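Local coordinates for protein phosphodiesterase MJ0936 (Methanocaldococcus jannaschii, PDB 2AHD) that is a phosphodiesterase of the calcineurin-like phosphoesterase superfamily, at residues M6-I20 and S39-A51. Numbering follows the deposited sequence.
Sequences MSDTHDHLPNIRKAI and SLFVIKEFENLNA
With CG opposite its carbonyl carbon (chi1 -60°), Asp11 swings its carboxylate toward the N-H and hydroxyl of Ser39, while Glu45 folds back at chi2 (-70°) to bring its carboxylate up to the guanidinium of Arg17. These two acidic groups illustrate how a pair of chain segments can be pinned by polar contacts along a seam that is otherwise apolar. At one end both oxygens of Asp11 are used: OD1 accepts the backbone N-H of Ser39 through its syn lone pair, N to OD1 2.9 Å, and OD2 takes the hydroxyl OG of Ser39 at 2.7 Å, also on the syn side but tilted from the carboxylate plane. Two bonds from a single residue should limit rotation of the carboxylate, which also has the CZ corner of the Phe41 ring near its CG. Further along, OE1 of Glu45 lies over one face of the Arg17 guanidinium, 2.6 Å from NH1, with the two planes 82° apart, so the groups do not pair in one plane. The Glu45 side chain is a knob set among Leu13, Ile16, Arg17 and Ile20, its CG 3.5 Å from CD2 of Leu13. Among the apolar groups, CD1 of Ile16 packs on CG1 of Val42, and CD1 of Ile20 approaches CD1 of Phe46 at 3.8 Å. The ring of Phe46 also receives SD of Met6 in an oblique Met-aromatic contact, and CG2 of Ile20 reaches CB of Leu49. Met6 and Leu49 both touch Val31 on strand 30-33, so this apolar layer rests on the sheet, whereas helix 64-74 flanks segment 39-51 through Leu40 and Lys44. Helix 13-24 and the short helix 43-46 lie in consecutive beta-alpha-beta crossovers linking parallel strands 3-6, 30-33 and 52-56, characteristic of the layered alpha/beta fold of calcineurin-like phosphoesterases.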
ATOM      1  N   MET A   6      -2.775  -0.904   1.463  1.00 60.47           N
ATOM      2  CA  MET A   6      -3.246  -2.117   0.812  1.00 55.54           C
ATOM      3  C   MET A   6      -2.068  -2.708   0.034  1.00 54.38           C
ATOM      4  O   MET A   6      -0.996  -2.111  -0.007  1.00 53.33           O
ATOM      5  CB  MET A   6      -4.476  -1.823  -0.077  1.00 50.94           C
ATOM      6  CG  MET A   6      -4.245  -0.981  -1.308  1.00 46.90           C
ATOM      7  SD  MET A   6      -5.790  -0.394  -1.980  1.00 41.34           S
ATOM      8  CE  MET A   6      -6.603  -1.805  -2.370  1.00 38.72           C
ATOM      9  N   SER A   7      -2.249  -3.893  -0.546  1.00 54.31           N
ATOM     10  CA  SER A   7      -1.178  -4.560  -1.294  1.00 52.83           C
ATOM     11  C   SER A   7      -1.657  -5.864  -1.925  1.00 53.15           C
ATOM     12  O   SER A   7      -2.645  -6.443  -1.488  1.00 52.68           O
ATOM     13  CB  SER A   7       0.007  -4.839  -0.356  1.00 50.84           C
ATOM     14  OG  SER A   7       1.084  -5.460  -1.028  1.00 47.06           O
ATOM     15  N   ASP A   8      -0.951  -6.319  -2.954  1.00 54.57           N
ATOM     16  CA  ASP A   8      -1.290  -7.570  -3.635  1.00 55.63           C
ATOM     17  C   ASP A   8      -2.796  -7.754  -3.781  1.00 55.45           C
ATOM     18  O   ASP A   8      -3.399  -8.512  -3.030  1.00 56.65           O
ATOM     19  CB  ASP A   8      -0.738  -8.772  -2.859  1.00 54.89           C
ATOM     20  CG  ASP A   8       0.641  -8.528  -2.314  1.00 55.90           C
ATOM     21  OD1 ASP A   8       1.539  -8.238  -3.113  1.00 58.11           O
ATOM     22  OD2 ASP A   8       0.833  -8.624  -1.080  1.00 58.40           O
ATOM     23  N   THR A   9      -3.401  -7.072  -4.740  1.00 54.72           N
ATOM     24  CA  THR A   9      -4.830  -7.203  -4.957  1.00 55.38           C
ATOM     25  C   THR A   9      -5.112  -8.284  -6.003  1.00 56.27           C
ATOM     26  O   THR A   9      -6.189  -8.881  -6.027  1.00 56.44           O
ATOM     27  CB  THR A   9      -5.425  -5.890  -5.420  1.00 55.26           C
ATOM     28  OG1 THR A   9      -4.623  -5.359  -6.483  1.00 55.41           O
ATOM     29  CG2 THR A   9      -5.484  -4.915  -4.268  1.00 54.26           C
ATOM     30  N   HIS A  10      -4.136  -8.521  -6.873  1.00 56.22           N
ATOM     31  CA  HIS A  10      -4.231  -9.541  -7.910  1.00 55.05           C
ATOM     32  C   HIS A  10      -5.540  -9.628  -8.677  1.00 55.33           C
ATOM     33  O   HIS A  10      -6.170 -10.679  -8.744  1.00 55.44           O
ATOM     34  CB  HIS A  10      -3.894 -10.886  -7.299  1.00 56.09           C
ATOM     35  CG  HIS A  10      -2.536 -10.926  -6.675  1.00 57.61           C
ATOM     36  ND1 HIS A  10      -1.384 -11.045  -7.418  1.00 58.87           N
ATOM     37  CD2 HIS A  10      -2.141 -10.764  -5.389  1.00 60.10           C
ATOM     38  CE1 HIS A  10      -0.334 -10.950  -6.618  1.00 60.48           C
ATOM     39  NE2 HIS A  10      -0.766 -10.777  -5.382  1.00 61.47           N
ATOM     40  N   ASP A  11      -5.939  -8.503  -9.257  1.00 56.80           N
ATOM     41  CA  ASP A  11      -7.147  -8.419 -10.069  1.00 56.65           C
ATOM     42  C   ASP A  11      -8.488  -8.771  -9.416  1.00 57.03           C
ATOM     43  O   ASP A  11      -9.528  -8.784 -10.095  1.00 56.56           O
ATOM     44  CB  ASP A  11      -6.952  -9.277 -11.309  1.00 55.70           C
ATOM     45  CG  ASP A  11      -5.779  -8.827 -12.136  1.00 55.13           C
ATOM     46  OD1 ASP A  11      -5.283  -7.710 -11.896  1.00 55.85           O
ATOM     47  OD2 ASP A  11      -5.362  -9.580 -13.033  1.00 55.46           O
ATOM     48  N   HIS A  12      -8.473  -9.042  -8.112  1.00 55.74           N
ATOM     49  CA  HIS A  12      -9.698  -9.393  -7.408  1.00 55.78           C
ATOM     50  C   HIS A  12     -10.614  -8.189  -7.311  1.00 56.89           C
ATOM     51  O   HIS A  12     -10.693  -7.541  -6.267  1.00 57.57           O
ATOM     52  CB  HIS A  12      -9.356  -9.898  -6.019  1.00 55.26           C
ATOM     53  CG  HIS A  12     -10.485 -10.598  -5.340  1.00 54.67           C
ATOM     54  ND1 HIS A  12     -10.304 -11.714  -4.555  1.00 54.91           N
ATOM     55  CD2 HIS A  12     -11.808 -10.330  -5.314  1.00 54.79           C
ATOM     56  CE1 HIS A  12     -11.468 -12.106  -4.076  1.00 54.89           C
ATOM     57  NE2 HIS A  12     -12.398 -11.282  -4.521  1.00 54.60           N
ATOM     58  N   LEU A  13     -11.330  -7.897  -8.391  1.00 57.24           N
ATOM     59  CA  LEU A  13     -12.199  -6.729  -8.414  1.00 58.33           C
ATOM     60  C   LEU A  13     -13.109  -6.516  -7.204  1.00 58.47           C
ATOM     61  O   LEU A  13     -13.164  -5.423  -6.658  1.00 58.09           O
ATOM     62  CB  LEU A  13     -13.002  -6.714  -9.708  1.00 58.04           C
ATOM     63  CG  LEU A  13     -12.094  -6.379 -10.897  1.00 57.68           C
ATOM     64  CD1 LEU A  13     -12.895  -6.339 -12.179  1.00 57.34           C
ATOM     65  CD2 LEU A  13     -11.418  -5.039 -10.652  1.00 56.73           C
ATOM     66  N   PRO A  14     -13.831  -7.555  -6.771  1.00 58.84           N
ATOM     67  CA  PRO A  14     -14.723  -7.446  -5.619  1.00 58.44           C
ATOM     68  C   PRO A  14     -14.020  -6.844  -4.424  1.00 59.42           C
ATOM     69  O   PRO A  14     -14.403  -5.796  -3.928  1.00 60.89           O
ATOM     70  CB  PRO A  14     -15.118  -8.882  -5.363  1.00 57.56           C
ATOM     71  CG  PRO A  14     -15.172  -9.439  -6.721  1.00 57.20           C
ATOM     72  CD  PRO A  14     -13.920  -8.898  -7.364  1.00 59.48           C
ATOM     73  N   ASN A  15     -12.980  -7.516  -3.959  1.00 60.41           N
ATOM     74  CA  ASN A  15     -12.236  -7.035  -2.806  1.00 61.89           C
ATOM     75  C   ASN A  15     -11.617  -5.657  -3.030  1.00 63.46           C
ATOM     76  O   ASN A  15     -11.412  -4.894  -2.081  1.00 62.72           O
ATOM     77  CB  ASN A  15     -11.172  -8.060  -2.426  1.00 59.86           C
ATOM     78  CG  ASN A  15     -11.762  -9.249  -1.710  1.00 58.88           C
ATOM     79  OD1 ASN A  15     -12.965  -9.478  -1.776  1.00 58.52           O
ATOM     80  ND2 ASN A  15     -10.922 -10.015  -1.020  1.00 58.35           N
ATOM     81  N   ILE A  16     -11.324  -5.336  -4.284  1.00 65.23           N
ATOM     82  CA  ILE A  16     -10.744  -4.034  -4.606  1.00 67.10           C
ATOM     83  C   ILE A  16     -11.787  -2.952  -4.336  1.00 67.89           C
ATOM     84  O   ILE A  16     -11.496  -1.929  -3.717  1.00 68.36           O
ATOM     85  CB  ILE A  16     -10.299  -3.975  -6.091  1.00 66.83           C
ATOM     86  CG1 ILE A  16      -9.056  -4.851  -6.298  1.00 66.22           C
ATOM     87  CG2 ILE A  16     -10.029  -2.531  -6.495  1.00 67.31           C
ATOM     88  CD1 ILE A  16      -8.624  -5.015  -7.744  1.00 64.64           C
ATOM     89  N   ARG A  17     -13.009  -3.199  -4.798  1.00 68.75           N
ATOM     90  CA  ARG A  17     -14.112  -2.275  -4.616  1.00 69.26           C
ATOM     91  C   ARG A  17     -14.455  -2.173  -3.136  1.00 69.92           C
ATOM     92  O   ARG A  17     -14.655  -1.072  -2.618  1.00 70.40           O
ATOM     93  CB  ARG A  17     -15.329  -2.765  -5.379  1.00 70.98           C
ATOM     94  CG  ARG A  17     -15.079  -3.076  -6.837  1.00 72.92           C
ATOM     95  CD  ARG A  17     -16.175  -4.000  -7.340  1.00 76.46           C
ATOM     96  NE  ARG A  17     -15.934  -4.480  -8.693  1.00 78.35           N
ATOM     97  CZ  ARG A  17     -15.971  -3.708  -9.769  1.00 79.51           C
ATOM     98  NH1 ARG A  17     -16.243  -2.417  -9.642  1.00 82.10           N
ATOM     99  NH2 ARG A  17     -15.745  -4.223 -10.968  1.00 79.17           N
ATOM    100  N   LYS A  18     -14.532  -3.319  -2.461  1.00 69.59           N
ATOM    101  CA  LYS A  18     -14.832  -3.336  -1.032  1.00 69.83           C
ATOM    102  C   LYS A  18     -13.876  -2.404  -0.315  1.00 70.26           C
ATOM    103  O   LYS A  18     -14.283  -1.551   0.472  1.00 70.77           O
ATOM    104  CB  LYS A  18     -14.656  -4.738  -0.450  1.00 70.08           C
ATOM    105  CG  LYS A  18     -15.767  -5.727  -0.763  1.00 71.01           C
ATOM    106  CD  LYS A  18     -15.625  -6.968   0.116  1.00 72.16           C
ATOM    107  CE  LYS A  18     -16.805  -7.912  -0.014  1.00 71.73           C
ATOM    108  NZ  LYS A  18     -16.941  -8.405  -1.402  1.00 72.18           N
ATOM    109  N   ALA A  19     -12.594  -2.585  -0.606  1.00 71.09           N
ATOM    110  CA  ALA A  19     -11.533  -1.792  -0.011  1.00 70.58           C
ATOM    111  C   ALA A  19     -11.663  -0.324  -0.353  1.00 70.27           C
ATOM    112  O   ALA A  19     -11.526   0.520   0.526  1.00 69.31           O
ATOM    113  CB  ALA A  19     -10.180  -2.315  -0.465  1.00 70.48           C
ATOM    114  N   ILE A  20     -11.921  -0.018  -1.621  1.00 70.95           N
ATOM    115  CA  ILE A  20     -12.054   1.376  -2.015  1.00 73.46           C
ATOM    116  C   ILE A  20     -13.131   2.074  -1.176  1.00 74.91           C
ATOM    117  O   ILE A  20     -12.900   3.175  -0.666  1.00 74.78           O
ATOM    118  CB  ILE A  20     -12.379   1.531  -3.517  1.00 72.34           C
ATOM    119  CG1 ILE A  20     -11.226   0.985  -4.357  1.00 71.74           C
ATOM    120  CG2 ILE A  20     -12.562   2.999  -3.855  1.00 71.24           C
ATOM    121  CD1 ILE A  20     -11.389   1.184  -5.850  1.00 70.79           C
ATOM    122  N   SER A  39      -3.106  -6.275 -13.247  1.00 62.04           N
ATOM    123  CA  SER A  39      -3.641  -5.942 -14.557  1.00 61.43           C
ATOM    124  C   SER A  39      -4.084  -4.497 -14.687  1.00 62.66           C
ATOM    125  O   SER A  39      -4.560  -3.899 -13.727  1.00 63.76           O
ATOM    126  CB  SER A  39      -4.807  -6.864 -14.894  1.00 59.87           C
ATOM    127  OG  SER A  39      -4.366  -8.185 -15.116  1.00 58.71           O
ATOM    128  N   LEU A  40      -3.941  -3.949 -15.891  1.00 63.68           N
ATOM    129  CA  LEU A  40      -4.313  -2.566 -16.179  1.00 64.04           C
ATOM    130  C   LEU A  40      -5.735  -2.211 -15.811  1.00 63.85           C
ATOM    131  O   LEU A  40      -5.969  -1.165 -15.206  1.00 63.69           O
ATOM    132  CB  LEU A  40      -4.100  -2.250 -17.662  1.00 64.52           C
ATOM    133  CG  LEU A  40      -2.853  -1.429 -18.005  1.00 64.34           C
ATOM    134  CD1 LEU A  40      -2.633  -1.369 -19.507  1.00 62.45           C
ATOM    135  CD2 LEU A  40      -3.021  -0.043 -17.416  1.00 64.16           C
ATOM    136  N   PHE A  41      -6.686  -3.068 -16.169  1.00 63.66           N
ATOM    137  CA  PHE A  41      -8.082  -2.772 -15.876  1.00 63.76           C
ATOM    138  C   PHE A  41      -8.328  -2.471 -14.413  1.00 65.11           C
ATOM    139  O   PHE A  41      -9.358  -1.911 -14.054  1.00 65.13           O
ATOM    140  CB  PHE A  41      -9.011  -3.900 -16.374  1.00 62.79           C
ATOM    141  CG  PHE A  41      -8.779  -5.244 -15.735  1.00 61.99           C
ATOM    142  CD1 PHE A  41      -9.247  -5.518 -14.460  1.00 61.64           C
ATOM    143  CD2 PHE A  41      -8.111  -6.250 -16.428  1.00 62.89           C
ATOM    144  CE1 PHE A  41      -9.057  -6.770 -13.883  1.00 61.96           C
ATOM    145  CE2 PHE A  41      -7.915  -7.507 -15.859  1.00 63.07           C
ATOM    146  CZ  PHE A  41      -8.389  -7.768 -14.585  1.00 61.38           C
ATOM    147  N   VAL A  42      -7.369  -2.818 -13.568  1.00 66.71           N
ATOM    148  CA  VAL A  42      -7.518  -2.564 -12.147  1.00 69.00           C
ATOM    149  C   VAL A  42      -7.485  -1.068 -11.837  1.00 70.54           C
ATOM    150  O   VAL A  42      -8.206  -0.596 -10.960  1.00 70.42           O
ATOM    151  CB  VAL A  42      -6.411  -3.256 -11.335  1.00 68.54           C
ATOM    152  CG1 VAL A  42      -6.528  -2.861  -9.865  1.00 68.80           C
ATOM    153  CG2 VAL A  42      -6.520  -4.767 -11.494  1.00 68.81           C
ATOM    154  N   ILE A  43      -6.658  -0.326 -12.565  1.00 71.45           N
ATOM    155  CA  ILE A  43      -6.532   1.105 -12.342  1.00 72.82           C
ATOM    156  C   ILE A  43      -7.851   1.861 -12.528  1.00 75.45           C
ATOM    157  O   ILE A  43      -8.126   2.819 -11.806  1.00 75.43           O
ATOM    158  CB  ILE A  43      -5.462   1.720 -13.276  1.00 71.21           C
ATOM    159  CG1 ILE A  43      -4.121   1.013 -13.087  1.00 70.95           C
ATOM    160  CG2 ILE A  43      -5.298   3.192 -12.986  1.00 70.08           C
ATOM    161  CD1 ILE A  43      -3.581   1.052 -11.680  1.00 72.11           C
ATOM    162  N   LYS A  44      -8.675   1.435 -13.484  1.00 77.59           N
ATOM    163  CA  LYS A  44      -9.938   2.125 -13.727  1.00 79.34           C
ATOM    164  C   LYS A  44     -10.890   2.041 -12.544  1.00 79.38           C
ATOM    165  O   LYS A  44     -11.871   2.773 -12.466  1.00 79.71           O
ATOM    166  CB  LYS A  44     -10.622   1.587 -14.989  1.00 81.00           C
ATOM    167  CG  LYS A  44      -9.820   1.776 -16.304  1.00 83.84           C
ATOM    168  CD  LYS A  44      -9.412   3.249 -16.616  1.00 83.78           C
ATOM    169  CE  LYS A  44      -8.033   3.618 -16.034  1.00 83.01           C
ATOM    170  NZ  LYS A  44      -7.506   4.934 -16.488  1.00 81.08           N
ATOM    171  N   GLU A  45     -10.602   1.144 -11.616  1.00 80.45           N
ATOM    172  CA  GLU A  45     -11.443   0.994 -10.438  1.00 81.67           C
ATOM    173  C   GLU A  45     -11.111   2.100  -9.455  1.00 81.91           C
ATOM    174  O   GLU A  45     -11.970   2.581  -8.725  1.00 81.72           O
ATOM    175  CB  GLU A  45     -11.182  -0.351  -9.770  1.00 82.02           C
ATOM    176  CG  GLU A  45     -11.719  -1.542 -10.515  1.00 84.35           C
ATOM    177  CD  GLU A  45     -13.226  -1.595 -10.485  1.00 85.66           C
ATOM    178  OE1 GLU A  45     -13.800  -1.457  -9.382  1.00 86.34           O
ATOM    179  OE2 GLU A  45     -13.834  -1.783 -11.557  1.00 86.66           O
ATOM    180  N   PHE A  46      -9.848   2.499  -9.444  1.00 82.26           N
ATOM    181  CA  PHE A  46      -9.401   3.523  -8.526  1.00 83.29           C
ATOM    182  C   PHE A  46      -9.889   4.914  -8.870  1.00 84.85           C
ATOM    183  O   PHE A  46      -9.865   5.807  -8.016  1.00 85.70           O
ATOM    184  CB  PHE A  46      -7.878   3.486  -8.407  1.00 82.79           C
ATOM    185  CG  PHE A  46      -7.384   2.298  -7.650  1.00 82.75           C
ATOM    186  CD1 PHE A  46      -7.692   2.146  -6.304  1.00 82.15           C
ATOM    187  CD2 PHE A  46      -6.675   1.293  -8.292  1.00 83.42           C
ATOM    188  CE1 PHE A  46      -7.311   1.013  -5.606  1.00 81.63           C
ATOM    189  CE2 PHE A  46      -6.287   0.148  -7.598  1.00 83.96           C
ATOM    190  CZ  PHE A  46      -6.609   0.011  -6.251  1.00 83.00           C
ATOM    191  N   GLU A  47     -10.331   5.116 -10.109  1.00 84.99           N
ATOM    192  CA  GLU A  47     -10.845   6.425 -10.469  1.00 84.37           C
ATOM    193  C   GLU A  47     -12.218   6.443  -9.832  1.00 83.77           C
ATOM    194  O   GLU A  47     -13.227   6.687 -10.480  1.00 84.49           O
ATOM    195  CB  GLU A  47     -10.922   6.601 -11.992  1.00 84.79           C
ATOM    196  CG  GLU A  47     -11.959   5.762 -12.724  1.00 86.61           C
ATOM    197  CD  GLU A  47     -11.815   5.851 -14.249  1.00 87.23           C
ATOM    198  OE1 GLU A  47     -12.705   5.337 -14.965  1.00 87.01           O
ATOM    199  OE2 GLU A  47     -10.807   6.420 -14.731  1.00 86.95           O
ATOM    200  N   ASN A  48     -12.235   6.164  -8.535  1.00 83.14           N
ATOM    201  CA  ASN A  48     -13.462   6.113  -7.779  1.00 82.91           C
ATOM    202  C   ASN A  48     -13.127   6.089  -6.302  1.00 82.51           C
ATOM    203  O   ASN A  48     -13.963   5.769  -5.466  1.00 81.89           O
ATOM    204  CB  ASN A  48     -14.219   4.862  -8.157  1.00 84.52           C
ATOM    205  CG  ASN A  48     -15.698   5.043  -8.056  1.00 87.29           C
ATOM    206  OD1 ASN A  48     -16.213   5.392  -6.993  1.00 89.30           O
ATOM    207  ND2 ASN A  48     -16.404   4.817  -9.166  1.00 87.34           N
ATOM    208  N   LEU A  49     -11.881   6.425  -6.003  1.00 83.13           N
ATOM    209  CA  LEU A  49     -11.365   6.477  -4.639  1.00 83.65           C
ATOM    210  C   LEU A  49     -11.076   7.943  -4.315  1.00 84.19           C
ATOM    211  O   LEU A  49     -10.387   8.620  -5.082  1.00 84.72           O
ATOM    212  CB  LEU A  49     -10.066   5.667  -4.552  1.00 82.29           C
ATOM    213  CG  LEU A  49      -9.220   5.764  -3.282  1.00 80.81           C
ATOM    214  CD1 LEU A  49      -9.885   4.990  -2.161  1.00 81.66           C
ATOM    215  CD2 LEU A  49      -7.835   5.219  -3.554  1.00 80.27           C
ATOM    216  N   ASN A  50     -11.587   8.437  -3.192  1.00 84.23           N
ATOM    217  CA  ASN A  50     -11.344   9.831  -2.836  1.00 84.66           C
ATOM    218  C   ASN A  50      -9.865  10.174  -2.649  1.00 83.62           C
ATOM    219  O   ASN A  50      -9.330  11.036  -3.350  1.00 83.84           O
ATOM    220  CB  ASN A  50     -12.121  10.216  -1.576  1.00 85.69           C
ATOM    221  CG  ASN A  50     -13.620  10.254  -1.807  1.00 87.22           C
ATOM    222  OD1 ASN A  50     -14.088  10.528  -2.918  1.00 86.98           O
ATOM    223  ND2 ASN A  50     -14.385   9.992  -0.753  1.00 88.61           N
ATOM    224  N   ALA A  51      -9.207   9.501  -1.711  1.00 82.69           N
ATOM    225  CA  ALA A  51      -7.798   9.753  -1.430  1.00 82.00           C
ATOM    226  C   ALA A  51      -6.895   9.607  -2.656  1.00 82.15           C
ATOM    227  O   ALA A  51      -7.301   9.057  -3.678  1.00 82.33           O
ATOM    228  CB  ALA A  51      -7.335   8.827  -0.336  1.00 81.71           C
TER